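Local coordinates for integral membrane indolylacetylinositol arabinosyltransferase EmbB (Mycolicibacterium smegmatis MC2 155, PDB 7BVC), which probably transfers arabinosyl units to build the arabinan of mycobacterial cell-wall arabinogalactan, as an integral membrane glycosyltransferase, at residues 347-358 against 399-410; 560-571 against 584-592. All coordinates share one frame; numbering follows the deposited sequence.

Interaction 1 of 2, residues 347-358 against 399-410. With PNS (4'-phosphopantetheine), chain G.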
loop_
_atom_site.group_PDB
_atom_site.type_symbol
_atom_site.label_atom_id
_atom_site.label_comp_id
_atom_site.label_asym_id
_atom_site.label_seq_id
_atom_site.Cartn_x
_atom_site.Cartn_y
_atom_site.Cartn_z
ATOM N N CYS B 347 31.239 -17.638 0.468
ATOM C CA CYS B 347 31.217 -16.200 0.219
ATOM C C CYS B 347 32.207 -15.464 1.108
ATOM O O CYS B 347 32.866 -14.528 0.651
ATOM C CB CYS B 347 29.812 -15.625 0.404
ATOM S SG CYS B 347 28.524 -16.403 -0.582
ATOM N N TRP B 348 32.334 -15.865 2.376
ATOM C CA TRP B 348 33.328 -15.204 3.216
ATOM C C TRP B 348 34.739 -15.463 2.706
ATOM O O TRP B 348 35.553 -14.537 2.625
ATOM C CB TRP B 348 33.208 -15.646 4.674
ATOM C CG TRP B 348 34.338 -15.117 5.519
ATOM C CD1 TRP B 348 35.201 -15.847 6.283
ATOM C CD2 TRP B 348 34.737 -13.747 5.667
ATOM N NE1 TRP B 348 36.104 -15.019 6.902
ATOM C CE2 TRP B 348 35.840 -13.724 6.540
ATOM C CE3 TRP B 348 34.263 -12.536 5.152
ATOM C CZ2 TRP B 348 36.478 -12.543 6.905
ATOM C CZ3 TRP B 348 34.899 -11.366 5.516
ATOM C CH2 TRP B 348 35.991 -11.377 6.384
ATOM N N LEU B 349 35.045 -16.715 2.352
ATOM C CA LEU B 349 36.364 -17.036 1.813
ATOM C C LEU B 349 36.687 -16.179 0.596
ATOM O O LEU B 349 37.749 -15.545 0.526
ATOM C CB LEU B 349 36.431 -18.519 1.454
ATOM C CG LEU B 349 37.717 -19.016 0.794
ATOM C CD1 LEU B 349 38.862 -19.030 1.789
ATOM C CD2 LEU B 349 37.506 -20.392 0.191
ATOM N N LEU B 350 35.773 -16.145 -0.376
ATOM C CA LEU B 350 36.019 -15.395 -1.602
ATOM C C LEU B 350 36.127 -13.902 -1.320
ATOM O O LEU B 350 37.074 -13.247 -1.763
ATOM C CB LEU B 350 34.916 -15.674 -2.622
ATOM C CG LEU B 350 34.907 -17.078 -3.225
ATOM C CD1 LEU B 350 33.857 -17.191 -4.313
ATOM C CD2 LEU B 350 36.278 -17.435 -3.764
ATOM N N LEU B 351 35.177 -13.351 -0.562
ATOM C CA LEU B 351 35.179 -11.920 -0.286
ATOM C C LEU B 351 36.441 -11.492 0.447
ATOM O O LEU B 351 36.932 -10.376 0.250
ATOM C CB LEU B 351 33.938 -11.555 0.526
ATOM C CG LEU B 351 33.698 -10.073 0.797
ATOM C CD1 LEU B 351 33.301 -9.380 -0.483
ATOM C CD2 LEU B 351 32.631 -9.896 1.856
ATOM N N SER B 352 36.987 -12.360 1.296
ATOM C CA SER B 352 38.155 -11.976 2.073
ATOM C C SER B 352 39.467 -12.204 1.342
ATOM O O SER B 352 40.437 -11.485 1.606
ATOM C CB SER B 352 38.178 -12.737 3.401
ATOM O OG SER B 352 38.443 -14.113 3.197
ATOM N N ARG B 353 39.542 -13.175 0.429
ATOM C CA ARG B 353 40.825 -13.511 -0.169
ATOM C C ARG B 353 40.895 -13.355 -1.683
ATOM O O ARG B 353 41.925 -13.704 -2.270
ATOM C CB ARG B 353 41.218 -14.943 0.214
ATOM C CG ARG B 353 41.847 -15.031 1.589
ATOM C CD ARG B 353 41.507 -16.332 2.285
ATOM N NE ARG B 353 41.989 -16.340 3.661
ATOM C CZ ARG B 353 41.325 -15.816 4.686
ATOM N NH1 ARG B 353 40.147 -15.244 4.488
ATOM N NH2 ARG B 353 41.838 -15.865 5.906
ATOM N N GLU B 354 39.856 -12.853 -2.334
ATOM C CA GLU B 354 39.931 -12.617 -3.771
ATOM C C GLU B 354 39.473 -11.225 -4.170
ATOM O O GLU B 354 40.025 -10.650 -5.109
ATOM C CB GLU B 354 39.100 -13.668 -4.522
ATOM C CG GLU B 354 39.601 -15.092 -4.368
ATOM C CD GLU B 354 40.950 -15.308 -5.024
ATOM O OE1 GLU B 354 41.195 -14.710 -6.092
ATOM O OE2 GLU B 354 41.765 -16.073 -4.472
ATOM N N VAL B 355 38.476 -10.670 -3.486
ATOM C CA VAL B 355 37.883 -9.404 -3.901
ATOM C C VAL B 355 38.564 -8.219 -3.231
ATOM O O VAL B 355 38.775 -7.181 -3.861
ATOM C CB VAL B 355 36.368 -9.421 -3.614
ATOM C CG1 VAL B 355 35.741 -8.086 -3.964
ATOM C CG2 VAL B 355 35.697 -10.543 -4.385
ATOM N N LEU B 356 38.931 -8.347 -1.960
ATOM C CA LEU B 356 39.557 -7.238 -1.251
ATOM C C LEU B 356 41.012 -7.037 -1.673
ATOM O O LEU B 356 41.427 -5.890 -1.873
ATOM C CB LEU B 356 39.461 -7.436 0.264
ATOM C CG LEU B 356 38.061 -7.353 0.875
ATOM C CD1 LEU B 356 38.153 -7.205 2.380
ATOM C CD2 LEU B 356 37.270 -6.210 0.271
ATOM N N PRO B 357 41.827 -8.093 -1.813
ATOM C CA PRO B 357 43.183 -7.880 -2.342
ATOM C C PRO B 357 43.209 -7.404 -3.782
ATOM O O PRO B 357 44.244 -6.896 -4.228
ATOM C CB PRO B 357 43.838 -9.260 -2.201
ATOM C CG PRO B 357 43.075 -9.924 -1.129
ATOM C CD PRO B 357 41.665 -9.476 -1.330
ATOM N N ARG B 358 42.112 -7.553 -4.525
ATOM C CA ARG B 358 42.075 -7.101 -5.908
ATOM C C ARG B 358 41.857 -5.598 -6.013
ATOM O O ARG B 358 42.257 -4.986 -7.008
ATOM C CB ARG B 358 40.979 -7.851 -6.669
ATOM C CG ARG B 358 40.948 -7.587 -8.162
ATOM C CD ARG B 358 42.079 -8.301 -8.874
ATOM N NE ARG B 358 41.945 -8.220 -10.323
ATOM C CZ ARG B 358 42.725 -7.482 -11.106
ATOM N NH1 ARG B 358 43.700 -6.757 -10.579
ATOM N NH2 ARG B 358 42.530 -7.472 -12.416
ATOM N N LEU B 399 28.974 -13.962 -7.072
ATOM C CA LEU B 399 30.323 -13.664 -6.602
ATOM C C LEU B 399 31.365 -14.518 -7.316
ATOM O O LEU B 399 32.448 -14.026 -7.658
ATOM C CB LEU B 399 30.408 -13.870 -5.090
ATOM C CG LEU B 399 31.642 -13.304 -4.389
ATOM C CD1 LEU B 399 31.616 -11.786 -4.404
ATOM C CD2 LEU B 399 31.723 -13.823 -2.966
ATOM N N ILE B 400 31.055 -15.797 -7.549
ATOM C CA ILE B 400 31.978 -16.669 -8.269
ATOM C C ILE B 400 32.176 -16.177 -9.696
ATOM O O ILE B 400 33.284 -16.240 -10.241
ATOM C CB ILE B 400 31.477 -18.126 -8.237
ATOM C CG1 ILE B 400 31.499 -18.672 -6.811
ATOM C CG2 ILE B 400 32.326 -19.006 -9.132
ATOM C CD1 ILE B 400 30.912 -20.056 -6.686
ATOM N N THR B 401 31.110 -15.672 -10.322
ATOM C CA THR B 401 31.237 -15.138 -11.677
ATOM C C THR B 401 32.201 -13.957 -11.715
ATOM O O THR B 401 33.080 -13.883 -12.584
ATOM C CB THR B 401 29.863 -14.730 -12.208
ATOM O OG1 THR B 401 29.000 -15.872 -12.227
ATOM C CG2 THR B 401 29.983 -14.174 -13.614
ATOM N N TYR B 402 32.045 -13.020 -10.778
ATOM C CA TYR B 402 32.950 -11.877 -10.700
ATOM C C TYR B 402 34.386 -12.322 -10.457
ATOM O O TYR B 402 35.319 -11.805 -11.082
ATOM C CB TYR B 402 32.479 -10.925 -9.600
ATOM C CG TYR B 402 33.441 -9.806 -9.269
ATOM C CD1 TYR B 402 33.481 -8.649 -10.033
ATOM C CD2 TYR B 402 34.292 -9.895 -8.178
ATOM C CE1 TYR B 402 34.349 -7.621 -9.729
ATOM C CE2 TYR B 402 35.165 -8.873 -7.867
ATOM C CZ TYR B 402 35.189 -7.738 -8.646
ATOM O OH TYR B 402 36.057 -6.717 -8.340
ATOM N N VAL B 403 34.585 -13.282 -9.548
ATOM C CA VAL B 403 35.935 -13.753 -9.252
ATOM C C VAL B 403 36.568 -14.385 -10.486
ATOM O O VAL B 403 37.742 -14.147 -10.792
ATOM C CB VAL B 403 35.908 -14.728 -8.061
ATOM C CG1 VAL B 403 37.246 -15.422 -7.910
ATOM C CG2 VAL B 403 35.550 -13.990 -6.786
ATOM N N LEU B 404 35.794 -15.181 -11.228
ATOM C CA LEU B 404 36.335 -15.843 -12.410
ATOM C C LEU B 404 36.655 -14.839 -13.511
ATOM O O LEU B 404 37.668 -14.974 -14.205
ATOM C CB LEU B 404 35.353 -16.899 -12.915
ATOM C CG LEU B 404 35.288 -18.193 -12.105
ATOM C CD1 LEU B 404 34.218 -19.113 -12.657
ATOM C CD2 LEU B 404 36.638 -18.883 -12.102
ATOM N N ILE B 405 35.812 -13.820 -13.679
ATOM C CA ILE B 405 36.086 -12.811 -14.698
ATOM C C ILE B 405 37.324 -12.001 -14.330
ATOM O O ILE B 405 38.146 -11.671 -15.195
ATOM C CB ILE B 405 34.852 -11.917 -14.909
ATOM C CG1 ILE B 405 33.903 -12.580 -15.904
ATOM C CG2 ILE B 405 35.253 -10.536 -15.392
ATOM C CD1 ILE B 405 32.656 -11.796 -16.156
ATOM N N GLU B 406 37.492 -11.681 -13.047
ATOM C CA GLU B 406 38.705 -10.986 -12.632
ATOM C C GLU B 406 39.941 -11.857 -12.823
ATOM O O GLU B 406 41.003 -11.344 -13.189
ATOM C CB GLU B 406 38.588 -10.536 -11.179
ATOM C CG GLU B 406 37.545 -9.454 -10.955
ATOM C CD GLU B 406 38.002 -8.094 -11.443
ATOM O OE1 GLU B 406 39.219 -7.909 -11.646
ATOM O OE2 GLU B 406 37.140 -7.206 -11.622
ATOM N N ARG B 407 39.822 -13.168 -12.598
ATOM C CA ARG B 407 40.948 -14.062 -12.858
ATOM C C ARG B 407 41.283 -14.107 -14.343
ATOM O O ARG B 407 42.461 -14.174 -14.719
ATOM C CB ARG B 407 40.636 -15.463 -12.340
ATOM C CG ARG B 407 40.794 -15.626 -10.842
ATOM C CD ARG B 407 42.239 -15.457 -10.414
ATOM N NE ARG B 407 42.433 -15.854 -9.023
ATOM C CZ ARG B 407 43.142 -16.909 -8.641
ATOM N NH1 ARG B 407 43.733 -17.673 -9.545
ATOM N NH2 ARG B 407 43.263 -17.198 -7.354
ATOM N N ALA B 408 40.261 -14.082 -15.199
ATOM C CA ALA B 408 40.500 -14.049 -16.640
ATOM C C ALA B 408 41.198 -12.760 -17.048
ATOM O O ALA B 408 42.107 -12.775 -17.886
ATOM C CB ALA B 408 39.183 -14.203 -17.398
ATOM N N VAL B 409 40.780 -11.633 -16.471
ATOM C CA VAL B 409 41.426 -10.358 -16.777
ATOM C C VAL B 409 42.872 -10.364 -16.293
ATOM O O VAL B 409 43.773 -9.856 -16.972
ATOM C CB VAL B 409 40.626 -9.194 -16.162
ATOM C CG1 VAL B 409 41.413 -7.901 -16.248
ATOM C CG2 VAL B 409 39.284 -9.050 -16.855
ATOM N N THR B 410 43.118 -10.947 -15.119
ATOM C CA THR B 410 44.463 -10.964 -14.556
ATOM C C THR B 410 45.400 -11.834 -15.388
ATOM O O THR B 410 46.420 -11.361 -15.897
ATOM C CB THR B 410 44.418 -11.456 -13.108
ATOM O OG1 THR B 410 43.818 -10.455 -12.280
ATOM C CG2 THR B 410 45.817 -11.756 -12.601
HETATM O O23 PNS G . 53.364 -17.033 -6.002
HETATM P P24 PNS G . 52.007 -17.514 -5.557
HETATM O O25 PNS G . 52.109 -18.941 -5.085
HETATM O O26 PNS G . 51.511 -16.635 -4.439
HETATM O O27 PNS G . 50.955 -17.412 -6.819
HETATM C C28 PNS G . 51.467 -17.493 -8.117
HETATM C C29 PNS G . 50.582 -18.424 -8.940
HETATM C C30 PNS G . 49.375 -17.654 -9.466
HETATM C C31 PNS G . 51.405 -18.950 -10.112
HETATM C C32 PNS G . 50.108 -19.570 -8.045
HETATM O O33 PNS G . 49.569 -19.034 -6.873
HETATM C C34 PNS G . 49.013 -20.402 -8.709
HETATM O O35 PNS G . 49.248 -21.104 -9.632
HETATM N N36 PNS G . 47.665 -20.348 -8.182
HETATM C C37 PNS G . 46.627 -21.140 -8.806
HETATM C C38 PNS G . 45.628 -21.591 -7.748
HETATM C C39 PNS G . 44.341 -20.787 -7.628
HETATM O O40 PNS G . 44.255 -19.733 -8.160
HETATM N N41 PNS G . 43.226 -21.306 -6.861
HETATM C C42 PNS G . 43.327 -22.596 -6.206
HETATM C C43 PNS G . 41.930 -23.187 -6.057
HETATM S S44 PNS G . 40.746 -21.833 -5.814
#
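Leu-399 fits as a knob into a hole formed by Cys-347, Leu-350, Leu-351 and Val-355. Helices 342-355 and 391-411 belong to the GT-C-type membrane region. Their segments run nearly parallel, 27° apart. CG of Leu-399 is anti to its backbone N (chi1 -166°), and CD2 enters the hole, 3.7 Å from Leu-350 CB. At the next residue, Ile-400 CG1 meets Leu-350 CD1 at 3.7 Å. Tyr-402 offers the edge of its ring to Val-355, with CE2 3.9 Å from CG2. Val-403 CG2 lies against the CB of Glu-354 and the CG2 of Val-355. Beyond this apolar patch the contact becomes charged. Glu-406 OE1 forms a salt bridge with Arg-358 NE at 3.0 Å, but the bond is weak and the two planes are 75° apart. Its OE2 pairs with Arg-559. Arg-407 bends at chi2, which carries its guanidinium back toward Glu-354. NE makes a weak, long bond to Glu-354 OE1 (3.4 Å), and NH2 weakly reaches both carboxylate oxygens. Trp-259 and Arg-258 also hold that carboxylate. Glu-354 thus sits as a second shell behind Arg-407, consistent with a loose hold on its guanidinium. Arg-407 NH1 donates to O40 of the bound 4'-phosphopantetheine, with a weaker bond from NH2. Thr-410 OG1 lies over one face of the Arg-358 guanidinium, offset toward its rim and not hydrogen-bonded to it.

Interaction 2 of 2, residues 560-571 against 584-592; sequences LMGIIFATMFFL and LFAAVGGAM
Ile-564 and Val-588 meet where two neighbouring membrane helices pack in an antiparallel hairpin. Helices 554-570 and 586-599 are joined by a connection of about 15 residues, and the axes of their segments make an angle of 142°. The contact is van der Waals packing, almost all between apolar side chains. Its aliphatic part centres on Ile-564. The Ile-564 and Val-588 side chains slide past each other in opposite directions, CG1 of the first 4.0 Å from CB of the second. Leu-560 adds CD2, which touches the CB of Ala-591 and approaches its carbonyl O at 3.6 Å. At the far end Leu-571 CD2 rests on Leu-584 CD1.

The thioether contacts come next. Met-592 is bent at chi2 (76°), and its SD lies 3.8 Å from Ile-564 CD1. Its CE reaches Met-561 CG at 4.0 Å, the two side chains crossing at about a right angle. Leu-536 and Ser-539 of helix 527-545 border this group.

The aromatic part belongs to Phe-585. Its ring is met obliquely by Thr-567, Met-568 and Leu-571, with Leu-571 CD1 4.1 Å from CZ. Gly-562, Phe-565 and Phe-569 of the first helix touch bound cardiolipin, so part of that helix also faces lipid.

Thr-567 divides its two branches. OG1 donates to Ile-563 O from above the carbonyl plane, which satisfies the hydroxyl within its own helix. CG2, anti to the backbone N, lies 3.7 Å from Phe-585 CE1.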
loop_
_atom_site.group_PDB
_atom_site.type_symbol
_atom_site.label_atom_id
_atom_site.label_comp_id
_atom_site.label_asym_id
_atom_site.label_seq_id
_atom_site.Cartn_x
_atom_site.Cartn_y
_atom_site.Cartn_z
ATOM N N LEU B 560 32.923 -2.805 -9.603
ATOM C CA LEU B 560 32.051 -3.171 -8.490
ATOM C C LEU B 560 30.827 -2.263 -8.428
ATOM O O LEU B 560 29.694 -2.735 -8.262
ATOM C CB LEU B 560 32.837 -3.117 -7.182
ATOM C CG LEU B 560 32.125 -3.605 -5.924
ATOM C CD1 LEU B 560 31.943 -5.111 -5.972
ATOM C CD2 LEU B 560 32.907 -3.194 -4.690
ATOM N N MET B 561 31.037 -0.952 -8.558
ATOM C CA MET B 561 29.910 -0.025 -8.596
ATOM C C MET B 561 29.032 -0.285 -9.811
ATOM O O MET B 561 27.800 -0.196 -9.730
ATOM C CB MET B 561 30.416 1.415 -8.590
ATOM C CG MET B 561 31.212 1.782 -7.352
ATOM S SD MET B 561 31.567 3.543 -7.244
ATOM C CE MET B 561 33.324 3.550 -7.574
ATOM N N GLY B 562 29.648 -0.608 -10.951
ATOM C CA GLY B 562 28.868 -0.964 -12.122
ATOM C C GLY B 562 27.989 -2.177 -11.886
ATOM O O GLY B 562 26.826 -2.197 -12.288
ATOM N N ILE B 563 28.533 -3.200 -11.222
ATOM C CA ILE B 563 27.749 -4.394 -10.916
ATOM C C ILE B 563 26.601 -4.060 -9.976
ATOM O O ILE B 563 25.476 -4.538 -10.157
ATOM C CB ILE B 563 28.651 -5.499 -10.337
ATOM C CG1 ILE B 563 29.591 -6.031 -11.413
ATOM C CG2 ILE B 563 27.816 -6.623 -9.748
ATOM C CD1 ILE B 563 30.647 -6.949 -10.887
ATOM N N ILE B 564 26.859 -3.242 -8.954
ATOM C CA ILE B 564 25.798 -2.911 -8.005
ATOM C C ILE B 564 24.677 -2.136 -8.691
ATOM O O ILE B 564 23.486 -2.411 -8.477
ATOM C CB ILE B 564 26.369 -2.137 -6.805
ATOM C CG1 ILE B 564 27.356 -3.009 -6.031
ATOM C CG2 ILE B 564 25.249 -1.680 -5.890
ATOM C CD1 ILE B 564 27.885 -2.358 -4.778
ATOM N N PHE B 565 25.032 -1.171 -9.542
ATOM C CA PHE B 565 24.006 -0.392 -10.228
ATOM C C PHE B 565 23.256 -1.236 -11.250
ATOM O O PHE B 565 22.032 -1.108 -11.392
ATOM C CB PHE B 565 24.634 0.835 -10.886
ATOM C CG PHE B 565 24.731 2.022 -9.974
ATOM C CD1 PHE B 565 23.609 2.776 -9.680
ATOM C CD2 PHE B 565 25.939 2.373 -9.401
ATOM C CE1 PHE B 565 23.695 3.865 -8.838
ATOM C CE2 PHE B 565 26.030 3.463 -8.558
ATOM C CZ PHE B 565 24.907 4.210 -8.277
ATOM N N ALA B 566 23.960 -2.116 -11.963
ATOM C CA ALA B 566 23.287 -3.006 -12.898
ATOM C C ALA B 566 22.373 -3.984 -12.175
ATOM O O ALA B 566 21.339 -4.378 -12.718
ATOM C CB ALA B 566 24.314 -3.756 -13.742
ATOM N N THR B 567 22.725 -4.376 -10.951
ATOM C CA THR B 567 21.840 -5.225 -10.159
ATOM C C THR B 567 20.582 -4.469 -9.755
ATOM O O THR B 567 19.467 -4.996 -9.852
ATOM C CB THR B 567 22.576 -5.741 -8.923
ATOM O OG1 THR B 567 23.733 -6.481 -9.329
ATOM C CG2 THR B 567 21.668 -6.638 -8.099
ATOM N N MET B 568 20.743 -3.231 -9.281
ATOM C CA MET B 568 19.575 -2.423 -8.944
ATOM C C MET B 568 18.695 -2.173 -10.163
ATOM O O MET B 568 17.478 -2.014 -10.028
ATOM C CB MET B 568 20.006 -1.095 -8.324
ATOM C CG MET B 568 20.149 -1.136 -6.815
ATOM S SD MET B 568 20.928 0.350 -6.162
ATOM C CE MET B 568 20.122 1.605 -7.150
ATOM N N PHE B 569 19.289 -2.132 -11.356
ATOM C CA PHE B 569 18.506 -1.963 -12.578
ATOM C C PHE B 569 17.785 -3.253 -12.961
ATOM O O PHE B 569 16.590 -3.236 -13.273
ATOM C CB PHE B 569 19.415 -1.488 -13.714
ATOM C CG PHE B 569 18.803 -1.610 -15.081
ATOM C CD1 PHE B 569 17.925 -0.647 -15.549
ATOM C CD2 PHE B 569 19.125 -2.674 -15.909
ATOM C CE1 PHE B 569 17.366 -0.752 -16.808
ATOM C CE2 PHE B 569 18.569 -2.784 -17.167
ATOM C CZ PHE B 569 17.690 -1.822 -17.619
ATOM N N PHE B 570 18.500 -4.381 -12.943
ATOM C CA PHE B 570 17.930 -5.680 -13.272
ATOM C C PHE B 570 16.923 -6.168 -12.243
ATOM O O PHE B 570 16.209 -7.137 -12.518
ATOM C CB PHE B 570 19.041 -6.724 -13.413
ATOM C CG PHE B 570 19.625 -6.811 -14.793
ATOM C CD1 PHE B 570 18.824 -7.109 -15.880
ATOM C CD2 PHE B 570 20.978 -6.606 -15.001
ATOM C CE1 PHE B 570 19.360 -7.194 -17.149
ATOM C CE2 PHE B 570 21.519 -6.690 -16.266
ATOM C CZ PHE B 570 20.709 -6.986 -17.341
ATOM N N LEU B 571 16.865 -5.551 -11.060
ATOM C CA LEU B 571 15.852 -5.946 -10.089
ATOM C C LEU B 571 14.437 -5.623 -10.550
ATOM O O LEU B 571 13.482 -6.107 -9.935
ATOM C CB LEU B 571 16.116 -5.285 -8.738
ATOM C CG LEU B 571 16.878 -6.147 -7.729
ATOM C CD1 LEU B 571 16.889 -5.491 -6.359
ATOM C CD2 LEU B 571 16.285 -7.545 -7.656
ATOM N N LEU B 584 20.232 -10.533 -2.062
ATOM C CA LEU B 584 21.186 -10.659 -3.154
ATOM C C LEU B 584 22.393 -9.753 -2.970
ATOM O O LEU B 584 23.425 -9.979 -3.609
ATOM C CB LEU B 584 20.503 -10.336 -4.481
ATOM C CG LEU B 584 19.367 -11.270 -4.885
ATOM C CD1 LEU B 584 18.678 -10.756 -6.130
ATOM C CD2 LEU B 584 19.895 -12.670 -5.105
ATOM N N PHE B 585 22.287 -8.739 -2.118
ATOM C CA PHE B 585 23.359 -7.781 -1.904
ATOM C C PHE B 585 24.327 -8.203 -0.810
ATOM O O PHE B 585 25.222 -7.427 -0.472
ATOM C CB PHE B 585 22.775 -6.407 -1.560
ATOM C CG PHE B 585 22.001 -5.780 -2.682
ATOM C CD1 PHE B 585 22.634 -5.405 -3.853
ATOM C CD2 PHE B 585 20.639 -5.567 -2.565
ATOM C CE1 PHE B 585 21.923 -4.829 -4.887
ATOM C CE2 PHE B 585 19.925 -4.993 -3.595
ATOM C CZ PHE B 585 20.567 -4.623 -4.756
ATOM N N ALA B 586 24.183 -9.416 -0.270
ATOM C CA ALA B 586 24.952 -9.821 0.905
ATOM C C ALA B 586 26.453 -9.670 0.692
ATOM O O ALA B 586 27.170 -9.213 1.589
ATOM C CB ALA B 586 24.612 -11.265 1.277
ATOM N N ALA B 587 26.949 -10.043 -0.485
ATOM C CA ALA B 587 28.381 -9.980 -0.749
ATOM C C ALA B 587 28.808 -8.649 -1.357
ATOM O O ALA B 587 29.876 -8.125 -1.013
ATOM C CB ALA B 587 28.794 -11.129 -1.670
ATOM N N VAL B 588 27.997 -8.084 -2.253
ATOM C CA VAL B 588 28.400 -6.848 -2.913
ATOM C C VAL B 588 28.373 -5.674 -1.941
ATOM O O VAL B 588 29.220 -4.778 -2.026
ATOM C CB VAL B 588 27.532 -6.591 -4.159
ATOM C CG1 VAL B 588 27.609 -7.780 -5.100
ATOM C CG2 VAL B 588 26.094 -6.312 -3.776
ATOM N N GLY B 589 27.442 -5.659 -0.986
ATOM C CA GLY B 589 27.486 -4.643 0.046
ATOM C C GLY B 589 28.660 -4.775 0.989
ATOM O O GLY B 589 29.211 -3.754 1.410
ATOM N N GLY B 590 29.062 -6.000 1.313
ATOM C CA GLY B 590 30.244 -6.217 2.120
ATOM C C GLY B 590 31.501 -5.783 1.399
ATOM O O GLY B 590 32.451 -5.309 2.026
ATOM N N ALA B 591 31.517 -5.941 0.075
ATOM C CA ALA B 591 32.652 -5.477 -0.715
ATOM C C ALA B 591 32.637 -3.971 -0.937
ATOM O O ALA B 591 33.701 -3.379 -1.145
ATOM C CB ALA B 591 32.684 -6.189 -2.066
ATOM N N MET B 592 31.462 -3.343 -0.905
ATOM C CA MET B 592 31.380 -1.897 -1.073
ATOM C C MET B 592 31.676 -1.154 0.222
ATOM O O MET B 592 32.239 -0.054 0.187
ATOM C CB MET B 592 29.995 -1.510 -1.592
ATOM C CG MET B 592 29.905 -0.098 -2.130
ATOM S SD MET B 592 30.660 0.072 -3.754
ATOM C CE MET B 592 31.855 1.362 -3.429
#

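Both interactions join helices of the same GT-C-type membrane region, and their centres are about 14 Å apart. They touch directly. Tyr-402 CD1 of interaction 1 meets Ile-563 CD1 of interaction 2 at 3.4 Å. Leu-351 packs on Ala-591 and Ala-587, and Leu-399 on Ala-587. Helix 586-599 thus faces both helices of interaction 1. Interaction 2 is buried and almost all apolar, with cardiolipin touching helix 554-570. Interaction 1 is only partly buried. Its apolar end adjoins interaction 2, while its salt bridges gather towards the phosphopantetheine and a neighbouring protein chain, which pairs an acidic side chain with Arg-358.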